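Local atomic coordinates of dihydropyrimidinase (Brevibacillus agri, PDB entry 3SFW), a protein that probably catalyses the ring-opening hydrolysis of dihydropyrimidines to N-carbamoyl-beta-amino acids, using two zinc ions in its active site. Residues Ile55-His60 with Gln234-His239; Gly177-Val182 with Lys374-Phe379; Val238-Ser241 with Ala245-Arg248. All blocks are in the same frame, centred on the assembly; numbering follows the deposited sequence.

Interaction 1 (Ile55-His60 with Gln234-His239); sequences IDPHTH and QLYVVH. With ZN (zinc ion), chain F; ZN (zinc ion), chain D.
Tyr-236 is the first residue of Gln234-His239 to meet Ile55-His60: its hydroxyl OH lies 3.5 Å from Pro-57 CG, the two side chains crossing at about a right angle. The segments lie on strands 49-59 and 234-237 of the amidohydrolase TIM barrel and run into its metal site; they meet across the interior, the histidine end at the two-zinc centre, with no hydrogen bond between them. The tyrosine CG is anti to the backbone N (chi1 179°), which sends the ring inward to the proline; the polar end is held by Glu-262 and Thr-311, hydrogen-bonded to OH. Two residues on, Val-238 stands next to the His-58 ring, its CB 3.6 Å from His-58 CE1. That ring is fixed at both nitrogens, ND1 by a hydrogen bond to Glu-262 and NE2 by a zinc ion at 2.1 Å, so it has little freedom to turn. The same valine also meets the next ring: its CG2, itself 3.8 Å from His-58 CE1, sits over the centre of one face of the His-239 imidazole. His-239 completes the segment. Its CD2 approaches His-58 CE1 to 3.6 Å, with the ring planes inclined at 32°, an oblique pair. The two histidines serve different metals. His-58 and His-60 form the HxH pair where strand 49-59 ends, His-60 just past it, and share one zinc with Asp-315 and the carboxylated Lys-150, which also reaches the second ion. That second zinc takes His-183, two waters and His-239 NE2, the last at 2.2 Å.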
ATOM      1  N   ILE A  55     -10.120  -7.414 -31.491  1.00  9.39           N
ATOM      2  CA  ILE A  55      -9.211  -8.576 -31.503  1.00  8.57           C
ATOM      3  C   ILE A  55      -9.388  -9.209 -30.152  1.00 11.37           C
ATOM      4  O   ILE A  55      -9.234  -8.544 -29.128  1.00  9.26           O
ATOM      5  CB  ILE A  55      -7.736  -8.143 -31.657  1.00 10.42           C
ATOM      6  CG1 ILE A  55      -7.562  -7.361 -32.979  1.00  9.04           C
ATOM      7  CG2 ILE A  55      -6.796  -9.392 -31.592  1.00  9.42           C
ATOM      8  CD1 ILE A  55      -6.160  -6.745 -33.108  1.00 10.74           C
ATOM      9  N   ASP A  56      -9.910 -10.441 -30.135  1.00  8.65           N
ATOM     10  CA  ASP A  56     -10.174 -11.135 -28.885  1.00  9.28           C
ATOM     11  C   ASP A  56      -9.035 -12.070 -28.558  1.00 10.10           C
ATOM     12  O   ASP A  56      -8.828 -13.038 -29.264  1.00 11.00           O
ATOM     13  CB  ASP A  56     -11.458 -11.979 -29.022  1.00  8.58           C
ATOM     14  CG  ASP A  56     -11.943 -12.552 -27.678  1.00 11.94           C
ATOM     15  OD1 ASP A  56     -11.177 -12.609 -26.702  1.00 10.39           O
ATOM     16  OD2 ASP A  56     -13.125 -12.966 -27.608  1.00 10.51           O
ATOM     17  N   PRO A  57      -8.209 -11.714 -27.567  1.00  7.39           N
ATOM     18  CA  PRO A  57      -7.024 -12.514 -27.302  1.00  9.18           C
ATOM     19  C   PRO A  57      -7.323 -13.756 -26.449  1.00  8.25           C
ATOM     20  O   PRO A  57      -6.378 -14.363 -25.919  1.00 10.00           O
ATOM     21  CB  PRO A  57      -6.149 -11.583 -26.457  1.00 11.44           C
ATOM     22  CG  PRO A  57      -7.161 -10.701 -25.688  1.00 10.50           C
ATOM     23  CD  PRO A  57      -8.251 -10.471 -26.760  1.00  9.00           C
ATOM     24  N   HIS A  58      -8.592 -14.066 -26.217  1.00  8.69           N
ATOM     25  CA  HIS A  58      -8.885 -15.099 -25.224  1.00  9.86           C
ATOM     26  C   HIS A  58     -10.042 -16.002 -25.651  1.00  9.47           C
ATOM     27  O   HIS A  58     -11.193 -15.800 -25.251  1.00 10.08           O
ATOM     28  CB  HIS A  58      -9.123 -14.473 -23.842  1.00  7.68           C
ATOM     29  CG  HIS A  58      -9.069 -15.461 -22.709  1.00  7.87           C
ATOM     30  ND1 HIS A  58      -8.666 -15.105 -21.437  1.00  9.97           N
ATOM     31  CD2 HIS A  58      -9.287 -16.804 -22.680  1.00 10.78           C
ATOM     32  CE1 HIS A  58      -8.663 -16.183 -20.664  1.00 10.74           C
ATOM     33  NE2 HIS A  58      -9.031 -17.223 -21.399  1.00  9.26           N
ATOM     34  N   THR A  59      -9.743 -16.977 -26.528  1.00  9.28           N
ATOM     35  CA  THR A  59     -10.818 -17.883 -27.014  1.00  9.66           C
ATOM     36  C   THR A  59     -10.411 -19.347 -26.861  1.00 10.37           C
ATOM     37  O   THR A  59      -9.225 -19.662 -26.778  1.00  9.98           O
ATOM     38  CB  THR A  59     -11.215 -17.604 -28.480  1.00 10.24           C
ATOM     39  OG1 THR A  59     -10.122 -17.911 -29.365  1.00 10.25           O
ATOM     40  CG2 THR A  59     -11.529 -16.066 -28.661  1.00  9.50           C
ATOM     41  N   HIS A  60     -11.414 -20.218 -26.776  1.00 10.87           N
ATOM     42  CA  HIS A  60     -11.218 -21.654 -26.627  1.00 10.62           C
ATOM     43  C   HIS A  60     -12.176 -22.388 -27.578  1.00 11.11           C
ATOM     44  O   HIS A  60     -13.172 -23.007 -27.136  1.00 12.51           O
ATOM     45  CB  HIS A  60     -11.509 -22.090 -25.174  1.00 10.24           C
ATOM     46  CG  HIS A  60     -10.612 -21.437 -24.167  1.00  7.68           C
ATOM     47  ND1 HIS A  60      -9.308 -21.841 -23.971  1.00  9.57           N
ATOM     48  CD2 HIS A  60     -10.815 -20.383 -23.343  1.00 10.07           C
ATOM     49  CE1 HIS A  60      -8.762 -21.107 -23.011  1.00 10.87           C
ATOM     50  NE2 HIS A  60      -9.650 -20.191 -22.635  1.00 10.65           N
ATOM     51  N   GLN A 234       8.087 -10.622 -18.758  1.00 11.03           N
ATOM     52  CA  GLN A 234       6.849  -9.841 -18.964  1.00 11.17           C
ATOM     53  C   GLN A 234       5.643 -10.764 -18.805  1.00 11.20           C
ATOM     54  O   GLN A 234       5.673 -11.904 -19.263  1.00 11.48           O
ATOM     55  CB  GLN A 234       6.826  -9.162 -20.342  1.00 12.65           C
ATOM     56  CG  GLN A 234       7.272 -10.092 -21.533  1.00 10.99           C
ATOM     57  CD  GLN A 234       8.782  -9.921 -21.858  1.00 13.10           C
ATOM     58  OE1 GLN A 234       9.421  -8.950 -21.447  1.00 13.72           O
ATOM     59  NE2 GLN A 234       9.357 -10.900 -22.555  1.00 14.42           N
ATOM     60  N   LEU A 235       4.605 -10.286 -18.099  1.00  8.38           N
ATOM     61  CA  LEU A 235       3.524 -11.148 -17.632  1.00  8.53           C
ATOM     62  C   LEU A 235       2.216 -10.546 -18.078  1.00  8.74           C
ATOM     63  O   LEU A 235       2.047  -9.323 -18.029  1.00  9.36           O
ATOM     64  CB  LEU A 235       3.515 -11.200 -16.078  1.00 10.02           C
ATOM     65  CG  LEU A 235       2.385 -12.073 -15.468  1.00  9.51           C
ATOM     66  CD1 LEU A 235       2.761 -13.593 -15.687  1.00  9.86           C
ATOM     67  CD2 LEU A 235       2.320 -11.804 -13.960  1.00 10.45           C
ATOM     68  N   TYR A 236       1.291 -11.401 -18.500  1.00  9.02           N
ATOM     69  CA  TYR A 236      -0.064 -10.976 -18.838  1.00 10.19           C
ATOM     70  C   TYR A 236      -1.049 -11.837 -18.048  1.00 10.16           C
ATOM     71  O   TYR A 236      -1.089 -13.022 -18.192  1.00 10.56           O
ATOM     72  CB  TYR A 236      -0.265 -11.130 -20.344  1.00  9.29           C
ATOM     73  CG  TYR A 236      -1.637 -10.758 -20.871  1.00  8.16           C
ATOM     74  CD1 TYR A 236      -2.711 -11.659 -20.775  1.00  9.37           C
ATOM     75  CD2 TYR A 236      -1.805  -9.598 -21.650  1.00  7.41           C
ATOM     76  CE1 TYR A 236      -3.954 -11.380 -21.393  1.00  9.82           C
ATOM     77  CE2 TYR A 236      -3.032  -9.280 -22.235  1.00  9.67           C
ATOM     78  CZ  TYR A 236      -4.100 -10.161 -22.097  1.00  8.96           C
ATOM     79  OH  TYR A 236      -5.258  -9.939 -22.817  1.00 10.27           O
ATOM     80  N   VAL A 237      -1.754 -11.220 -17.121  1.00  7.13           N
ATOM     81  CA  VAL A 237      -2.675 -11.942 -16.266  1.00  9.10           C
ATOM     82  C   VAL A 237      -4.031 -11.992 -16.961  1.00  9.99           C
ATOM     83  O   VAL A 237      -4.680 -10.947 -17.147  1.00  9.81           O
ATOM     84  CB  VAL A 237      -2.840 -11.246 -14.884  1.00 10.05           C
ATOM     85  CG1 VAL A 237      -3.729 -12.153 -13.948  1.00  8.97           C
ATOM     86  CG2 VAL A 237      -1.449 -10.963 -14.235  1.00 10.56           C
ATOM     87  N   VAL A 238      -4.510 -13.195 -17.319  1.00  8.71           N
ATOM     88  CA  VAL A 238      -5.775 -13.270 -18.079  1.00 10.55           C
ATOM     89  C   VAL A 238      -6.936 -13.199 -17.062  1.00  8.82           C
ATOM     90  O   VAL A 238      -6.728 -13.403 -15.866  1.00 10.83           O
ATOM     91  CB  VAL A 238      -5.936 -14.592 -18.911  1.00  9.10           C
ATOM     92  CG1 VAL A 238      -4.728 -14.796 -19.864  1.00  9.23           C
ATOM     93  CG2 VAL A 238      -6.054 -15.819 -17.977  1.00  9.06           C
ATOM     94  N   HIS A 239      -8.112 -12.832 -17.563  1.00  9.04           N
ATOM     95  CA  HIS A 239      -9.338 -12.738 -16.749  1.00 10.53           C
ATOM     96  C   HIS A 239      -9.085 -12.326 -15.297  1.00 12.49           C
ATOM     97  O   HIS A 239      -9.429 -13.067 -14.383  1.00 10.13           O
ATOM     98  CB  HIS A 239     -10.234 -14.030 -16.832  1.00  9.99           C
ATOM     99  CG  HIS A 239      -9.516 -15.344 -16.593  1.00  9.29           C
ATOM    100  ND1 HIS A 239      -8.687 -15.570 -15.505  1.00 10.37           N
ATOM    101  CD2 HIS A 239      -9.628 -16.538 -17.239  1.00  9.68           C
ATOM    102  CE1 HIS A 239      -8.267 -16.835 -15.534  1.00 10.06           C
ATOM    103  NE2 HIS A 239      -8.843 -17.439 -16.566  1.00  9.98           N
TER
HETATM  104 ZN    ZN F 502      -9.498 -19.216 -20.766  1.00 14.91          ZN
HETATM  105 ZN    ZN D 501      -8.624 -19.426 -17.458  1.00 15.91          ZN
HETATM  106  O   HOH W   1      -8.873 -21.394 -18.159  1.00 15.51           O
HETATM  107  O   HOH W   2     -10.667 -20.128 -16.872  1.00 18.53           O

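Interaction 2 (Gly177-Val182 with Lys374-Phe379); sequences GALVQV and KLFGMF
This is a buried, mainly apolar contact without hydrogen bonds, in which the C-terminal end of helix 361-376 packs against residues 179-181 at barrel strand 180-182. Leu-179 supplies the largest share from its side. The leucine's chi1 of 178° swings CG away from its backbone N and carries CD2 to the helix end, where this methyl alone does the touching, 3.6 Å from the carbonyl O of Leu-375 and 3.9 Å from Phe-376 CE1; leucine and phenylalanine side chains cross at about a right angle. Gln-181, two residues further along and extended beyond CG, brings its amide to the same end of the ring. Its OE1 lies 3.7 Å from Phe-376 CE1 and 3.8 Å from Phe-376 CZ, and the amide and ring planes are 60° apart, an oblique approach. In the TIM barrel of this amidohydrolase, strand 180-182 runs parallel to strand 234-237, and Phe-376 reaches inward to meet residues of both, its ring also edge-to-face with Tyr-236 and against His-123. With only a methyl group at Phe-376, as in an alanine, Leu-179 CD2 and the Gln-181 amide would probably face a gap and the amide would be freer to turn. Gly-377 is the first residue to leave helical angles, with positive phi (74°), and makes a Schellman motif, although its N to Lys-374 O bond is weak at 3.5 Å. The carbonyl O of Phe-376 accepts a hydrogen bond from Arg-455 NH2. Lys-374 faces a second subunit, packing on its Ala-13, while its own CE lies 3.6 Å above the Phe-379 ring, over its centre.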
ATOM      1  N   GLY A 177      11.795 -13.468 -26.174  1.00 12.24           N
ATOM      2  CA  GLY A 177      10.857 -12.417 -26.501  1.00 13.83           C
ATOM      3  C   GLY A 177       9.393 -12.886 -26.532  1.00 13.77           C
ATOM      4  O   GLY A 177       8.624 -12.477 -27.405  1.00 14.80           O
ATOM      5  N   ALA A 178       9.026 -13.769 -25.600  1.00 10.85           N
ATOM      6  CA  ALA A 178       7.626 -14.160 -25.487  1.00 12.45           C
ATOM      7  C   ALA A 178       6.990 -13.486 -24.293  1.00 10.56           C
ATOM      8  O   ALA A 178       7.650 -13.254 -23.274  1.00 12.04           O
ATOM      9  CB  ALA A 178       7.484 -15.710 -25.348  1.00 13.41           C
ATOM     10  N   LEU A 179       5.671 -13.341 -24.376  1.00 10.63           N
ATOM     11  CA  LEU A 179       4.855 -12.856 -23.237  1.00  8.65           C
ATOM     12  C   LEU A 179       4.284 -14.113 -22.543  1.00 10.52           C
ATOM     13  O   LEU A 179       3.861 -15.053 -23.235  1.00 12.28           O
ATOM     14  CB  LEU A 179       3.679 -12.043 -23.821  1.00  8.90           C
ATOM     15  CG  LEU A 179       2.664 -11.474 -22.805  1.00  7.77           C
ATOM     16  CD1 LEU A 179       3.347 -10.521 -21.862  1.00 10.64           C
ATOM     17  CD2 LEU A 179       1.598 -10.781 -23.620  1.00 10.78           C
ATOM     18  N   VAL A 180       4.370 -14.166 -21.213  1.00  8.39           N
ATOM     19  CA  VAL A 180       3.809 -15.303 -20.448  1.00  9.43           C
ATOM     20  C   VAL A 180       2.444 -14.843 -19.914  1.00  9.10           C
ATOM     21  O   VAL A 180       2.360 -13.838 -19.230  1.00 10.36           O
ATOM     22  CB  VAL A 180       4.725 -15.733 -19.295  1.00 10.97           C
ATOM     23  CG1 VAL A 180       4.040 -16.857 -18.473  1.00  8.83           C
ATOM     24  CG2 VAL A 180       6.049 -16.300 -19.868  1.00 12.08           C
ATOM     25  N   GLN A 181       1.416 -15.641 -20.222  1.00  8.41           N
ATOM     26  CA  GLN A 181       0.066 -15.459 -19.717  1.00  9.72           C
ATOM     27  C   GLN A 181      -0.130 -16.394 -18.536  1.00 10.50           C
ATOM     28  O   GLN A 181       0.299 -17.544 -18.606  1.00 10.07           O
ATOM     29  CB  GLN A 181      -0.902 -15.866 -20.776  1.00  9.49           C
ATOM     30  CG  GLN A 181      -0.926 -14.911 -21.969  1.00 10.44           C
ATOM     31  CD  GLN A 181      -1.606 -15.560 -23.137  1.00 11.57           C
ATOM     32  OE1 GLN A 181      -2.722 -15.154 -23.555  1.00 15.12           O
ATOM     33  NE2 GLN A 181      -0.998 -16.561 -23.644  1.00  7.83           N
ATOM     34  N   VAL A 182      -0.820 -15.937 -17.488  1.00  9.56           N
ATOM     35  CA  VAL A 182      -1.240 -16.881 -16.458  1.00 10.70           C
ATOM     36  C   VAL A 182      -2.741 -16.884 -16.245  1.00 11.92           C
ATOM     37  O   VAL A 182      -3.332 -15.835 -16.116  1.00 11.09           O
ATOM     38  CB  VAL A 182      -0.529 -16.579 -15.119  1.00 12.83           C
ATOM     39  CG1 VAL A 182      -1.227 -17.191 -13.995  1.00 26.53           C
ATOM     40  CG2 VAL A 182       0.942 -17.020 -15.189  1.00 12.59           C
ATOM     41  N   LYS A 374      -0.931  -4.846 -29.940  1.00 10.83           N
ATOM     42  CA  LYS A 374       0.401  -4.466 -29.529  1.00 11.12           C
ATOM     43  C   LYS A 374       1.038  -5.502 -28.534  1.00 10.55           C
ATOM     44  O   LYS A 374       2.179  -5.951 -28.714  1.00 11.97           O
ATOM     45  CB  LYS A 374       0.329  -3.076 -28.898  1.00 12.77           C
ATOM     46  CG  LYS A 374       0.166  -1.979 -29.985  1.00 13.35           C
ATOM     47  CD  LYS A 374      -0.152  -0.648 -29.358  1.00 18.94           C
ATOM     48  CE  LYS A 374      -0.084   0.460 -30.453  1.00 22.28           C
ATOM     49  NZ  LYS A 374      -0.270   1.732 -29.709  1.00 30.50           N
ATOM     50  N   LEU A 375       0.253  -5.961 -27.568  1.00  9.43           N
ATOM     51  CA  LEU A 375       0.778  -6.897 -26.574  1.00 10.21           C
ATOM     52  C   LEU A 375       1.007  -8.268 -27.208  1.00 10.70           C
ATOM     53  O   LEU A 375       1.814  -9.027 -26.718  1.00 12.61           O
ATOM     54  CB  LEU A 375      -0.200  -7.051 -25.394  1.00 11.00           C
ATOM     55  CG  LEU A 375      -0.165  -5.823 -24.472  1.00  8.23           C
ATOM     56  CD1 LEU A 375      -1.316  -5.874 -23.387  1.00  8.36           C
ATOM     57  CD2 LEU A 375       1.223  -5.740 -23.810  1.00 10.44           C
ATOM     58  N   PHE A 376       0.219  -8.594 -28.241  1.00 10.04           N
ATOM     59  CA  PHE A 376       0.284  -9.929 -28.865  1.00 10.17           C
ATOM     60  C   PHE A 376       0.967  -9.947 -30.238  1.00 10.34           C
ATOM     61  O   PHE A 376       0.972 -10.963 -30.925  1.00 11.05           O
ATOM     62  CB  PHE A 376      -1.131 -10.537 -28.913  1.00  8.51           C
ATOM     63  CG  PHE A 376      -1.598 -10.949 -27.539  1.00 10.32           C
ATOM     64  CD1 PHE A 376      -0.995 -12.035 -26.906  1.00 11.58           C
ATOM     65  CD2 PHE A 376      -2.496 -10.158 -26.814  1.00 10.28           C
ATOM     66  CE1 PHE A 376      -1.346 -12.383 -25.583  1.00 11.66           C
ATOM     67  CE2 PHE A 376      -2.907 -10.535 -25.523  1.00  8.59           C
ATOM     68  CZ  PHE A 376      -2.269 -11.594 -24.867  1.00 10.07           C
ATOM     69  N   GLY A 377       1.656  -8.862 -30.569  1.00 10.36           N
ATOM     70  CA  GLY A 377       2.616  -8.922 -31.727  1.00  8.86           C
ATOM     71  C   GLY A 377       1.910  -8.937 -33.079  1.00 10.95           C
ATOM     72  O   GLY A 377       2.379  -9.573 -34.043  1.00 12.27           O
ATOM     73  N   MET A 378       0.770  -8.245 -33.154  1.00 10.30           N
ATOM     74  CA  MET A 378      -0.050  -8.226 -34.386  1.00 11.12           C
ATOM     75  C   MET A 378      -0.158  -6.796 -34.893  1.00 12.21           C
ATOM     76  O   MET A 378      -0.911  -6.541 -35.781  1.00 14.90           O
ATOM     77  CB  MET A 378      -1.508  -8.733 -34.085  1.00 12.13           C
ATOM     78  CG  MET A 378      -1.558 -10.228 -33.624  1.00 14.32           C
ATOM     79  SD  MET A 378      -3.095 -10.651 -32.697  1.00 16.39           S
ATOM     80  CE  MET A 378      -4.236 -10.740 -34.053  1.00 17.89           C
ATOM     81  N   PHE A 379       0.599  -5.861 -34.315  1.00 12.56           N
ATOM     82  CA  PHE A 379       0.427  -4.434 -34.650  1.00 11.73           C
ATOM     83  C   PHE A 379       1.627  -4.043 -35.531  1.00 14.61           C
ATOM     84  O   PHE A 379       2.750  -4.442 -35.239  1.00 15.81           O
ATOM     85  CB  PHE A 379       0.453  -3.585 -33.364  1.00 12.38           C
ATOM     86  CG  PHE A 379       0.099  -2.134 -33.597  1.00 16.71           C
ATOM     87  CD1 PHE A 379       1.095  -1.171 -33.728  1.00 19.71           C
ATOM     88  CD2 PHE A 379      -1.240  -1.759 -33.732  1.00 18.10           C
ATOM     89  CE1 PHE A 379       0.744   0.184 -33.994  1.00 20.32           C
ATOM     90  CE2 PHE A 379      -1.569  -0.458 -34.011  1.00 21.85           C
ATOM     91  CZ  PHE A 379      -0.582   0.512 -34.114  1.00 20.73           C
TER

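Interaction 3 (Val238-Ser241 with Ala245-Arg248); sequences VHVS and AVRR. With ZN (zinc ion), chain D; ACT (acetate ion), chain C.
Val-240 meets the helix that follows it in the chain through one methyl group, CG1, which touches two side chains of Ala245-Arg248 at once. The methyl is 3.8 Å from Ala-245 CB, and an equal 3.8 Å separates it from Val-246 CG2. Its chi1 of 175° sets CG1 opposite the backbone N and directs that branch at the helix, whereas CG2, opposite the carbonyl carbon, makes no contact with the helical segment. Val-246 has nearly the same rotamer (chi1 171°) but uses its other branch, CG2, and the two valines cross at about a right angle. The closest backbone approach, 6.4 Å from Val-240 CA to Ala-245 CA, agrees with so short a pair of side chains spanning the gap. In the TIM barrel this is the turn from strand 234-237 to helix 243-254, the loop at the strand's C-terminal end that carries the zinc ligand His-239. Helix 295-305 borders the same apolar cluster: its Leu-300 touches both valines. The backbone of Val-240 is tied to strand 258-263 through hydrogen bonds to Glu-262 and Thr-263, while Ser-241, whose CB points away from the helix, gives its OG to hydrogen bonds with Glu-217 and Arg-292. Of the two arginines, Arg-248 NE forms a salt bridge back to Asp-244, while Arg-247 lies at the surface. Extended from CG to NE, Arg-247 points NH2 at an oxygen of an acetate ion, probably from the crystallisation liquor, although the ion's methyl is modelled too close to Arg-247 NE and its placement is doubtful.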
ATOM      1  N   VAL A 238      -4.510 -13.195 -17.319  1.00  8.71           N
ATOM      2  CA  VAL A 238      -5.775 -13.270 -18.079  1.00 10.55           C
ATOM      3  C   VAL A 238      -6.936 -13.199 -17.062  1.00  8.82           C
ATOM      4  O   VAL A 238      -6.728 -13.403 -15.866  1.00 10.83           O
ATOM      5  CB  VAL A 238      -5.936 -14.592 -18.911  1.00  9.10           C
ATOM      6  CG1 VAL A 238      -4.728 -14.796 -19.864  1.00  9.23           C
ATOM      7  CG2 VAL A 238      -6.054 -15.819 -17.977  1.00  9.06           C
ATOM      8  N   HIS A 239      -8.112 -12.832 -17.563  1.00  9.04           N
ATOM      9  CA  HIS A 239      -9.338 -12.738 -16.749  1.00 10.53           C
ATOM     10  C   HIS A 239      -9.085 -12.326 -15.297  1.00 12.49           C
ATOM     11  O   HIS A 239      -9.429 -13.067 -14.383  1.00 10.13           O
ATOM     12  CB  HIS A 239     -10.234 -14.030 -16.832  1.00  9.99           C
ATOM     13  CG  HIS A 239      -9.516 -15.344 -16.593  1.00  9.29           C
ATOM     14  ND1 HIS A 239      -8.687 -15.570 -15.505  1.00 10.37           N
ATOM     15  CD2 HIS A 239      -9.628 -16.538 -17.239  1.00  9.68           C
ATOM     16  CE1 HIS A 239      -8.267 -16.835 -15.534  1.00 10.06           C
ATOM     17  NE2 HIS A 239      -8.843 -17.439 -16.566  1.00  9.98           N
ATOM     18  N   VAL A 240      -8.644 -11.081 -15.097  1.00  7.75           N
ATOM     19  CA  VAL A 240      -8.606 -10.495 -13.736  1.00 11.66           C
ATOM     20  C   VAL A 240     -10.072 -10.212 -13.296  1.00 10.83           C
ATOM     21  O   VAL A 240     -10.827  -9.565 -14.040  1.00  9.87           O
ATOM     22  CB  VAL A 240      -7.763  -9.176 -13.742  1.00 10.08           C
ATOM     23  CG1 VAL A 240      -7.810  -8.475 -12.353  1.00 11.09           C
ATOM     24  CG2 VAL A 240      -6.321  -9.490 -14.111  1.00  9.50           C
ATOM     25  N   SER A 241     -10.516 -10.802 -12.166  1.00  9.35           N
ATOM     26  CA  SER A 241     -11.952 -10.698 -11.841  1.00 10.38           C
ATOM     27  C   SER A 241     -12.225  -9.890 -10.595  1.00 11.34           C
ATOM     28  O   SER A 241     -13.394  -9.610 -10.265  1.00 11.67           O
ATOM     29  CB  SER A 241     -12.572 -12.104 -11.667  1.00 11.06           C
ATOM     30  OG  SER A 241     -12.137 -12.718 -10.453  1.00 12.04           O
ATOM     31  N   ALA A 245      -6.810  -8.901  -6.980  1.00 11.47           N
ATOM     32  CA  ALA A 245      -5.864  -9.045  -8.085  1.00 11.34           C
ATOM     33  C   ALA A 245      -5.517  -7.697  -8.712  1.00 11.80           C
ATOM     34  O   ALA A 245      -4.326  -7.431  -9.026  1.00 11.05           O
ATOM     35  CB  ALA A 245      -6.387 -10.002  -9.121  1.00 10.65           C
ATOM     36  N   VAL A 246      -6.523  -6.843  -8.888  1.00 10.45           N
ATOM     37  CA  VAL A 246      -6.249  -5.496  -9.425  1.00  9.78           C
ATOM     38  C   VAL A 246      -5.212  -4.756  -8.577  1.00 11.95           C
ATOM     39  O   VAL A 246      -4.252  -4.196  -9.101  1.00 10.27           O
ATOM     40  CB  VAL A 246      -7.536  -4.644  -9.487  1.00  9.64           C
ATOM     41  CG1 VAL A 246      -7.172  -3.191  -9.834  1.00 12.54           C
ATOM     42  CG2 VAL A 246      -8.539  -5.210 -10.559  1.00 12.04           C
ATOM     43  N   ARG A 247      -5.377  -4.795  -7.255  1.00 10.64           N
ATOM     44  CA  ARG A 247      -4.432  -4.092  -6.359  1.00 13.15           C
ATOM     45  C   ARG A 247      -2.990  -4.572  -6.562  1.00 11.03           C
ATOM     46  O   ARG A 247      -2.060  -3.781  -6.512  1.00 12.54           O
ATOM     47  CB  ARG A 247      -4.827  -4.324  -4.867  1.00 12.08           C
ATOM     48  CG  ARG A 247      -6.148  -3.674  -4.544  1.00 13.06           C
ATOM     49  CD  ARG A 247      -6.754  -4.245  -3.249  1.00 16.09           C
ATOM     50  NE  ARG A 247      -8.127  -3.788  -3.093  1.00 17.36           N
ATOM     51  CZ  ARG A 247      -9.005  -4.352  -2.267  1.00 19.10           C
ATOM     52  NH1 ARG A 247      -8.637  -5.397  -1.538  1.00 19.96           N
ATOM     53  NH2 ARG A 247     -10.244  -3.886  -2.180  1.00 19.13           N
ATOM     54  N   ARG A 248      -2.811  -5.881  -6.715  1.00 10.05           N
ATOM     55  CA  ARG A 248      -1.481  -6.467  -6.881  1.00 12.21           C
ATOM     56  C   ARG A 248      -0.853  -6.061  -8.224  1.00 11.69           C
ATOM     57  O   ARG A 248       0.352  -5.741  -8.304  1.00 10.81           O
ATOM     58  CB  ARG A 248      -1.541  -7.977  -6.770  1.00 14.30           C
ATOM     59  CG  ARG A 248      -1.730  -8.470  -5.305  1.00 15.03           C
ATOM     60  CD  ARG A 248      -2.204  -9.849  -5.326  1.00 18.45           C
ATOM     61  NE  ARG A 248      -2.565 -10.375  -3.986  1.00 19.67           N
ATOM     62  CZ  ARG A 248      -1.726 -11.003  -3.150  1.00 20.96           C
ATOM     63  NH1 ARG A 248      -0.410 -11.041  -3.379  1.00 18.88           N
ATOM     64  NH2 ARG A 248      -2.230 -11.684  -2.128  1.00 18.16           N
TER
HETATM   65 ZN    ZN D 501      -8.624 -19.426 -17.458  1.00 15.91          ZN
HETATM   66  C   ACT C 462     -10.143  -1.070  -4.623  1.00 21.25           C
HETATM   67  O   ACT C 462     -11.033  -1.503  -3.851  1.00 22.48           O
HETATM   68  OXT ACT C 462     -10.270   0.093  -5.175  1.00 24.02           O
HETATM   69  CH3 ACT C 462      -9.006  -1.927  -4.880  1.00  9.66           C
HETATM   70  O   HOH W   1      -8.873 -21.394 -18.159  1.00 15.51           O
HETATM   71  O   HOH W   2     -10.667 -20.128 -16.872  1.00 18.53           O

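Strand 234-237 and the loop after it tie the contacts together: the strand carries interaction 1, neighbours strand 180-182 of interaction 2 and leads into interaction 3. Interactions 1 and 2, with centres 9 Å apart, are joined within one parallel sheet by a probable hydrogen bond, Tyr-236 N to Val-180 O (2.8 Å), and also by the Phe-376 ring, whose CE2 lies 3.5 Å from both Tyr-236 CE2 and Pro-57 CB. Interaction 3, centred 12 Å from interaction 1, shares its Val-238 and His-239, so one short run of backbone serves both zinc site and helix packing. Interactions 2 and 3 touch at Val-182 O and Val-238 N, 3.1 Å apart, a probable hydrogen bond. The Gln-181 side chain remains about 8 Å from a zinc ion.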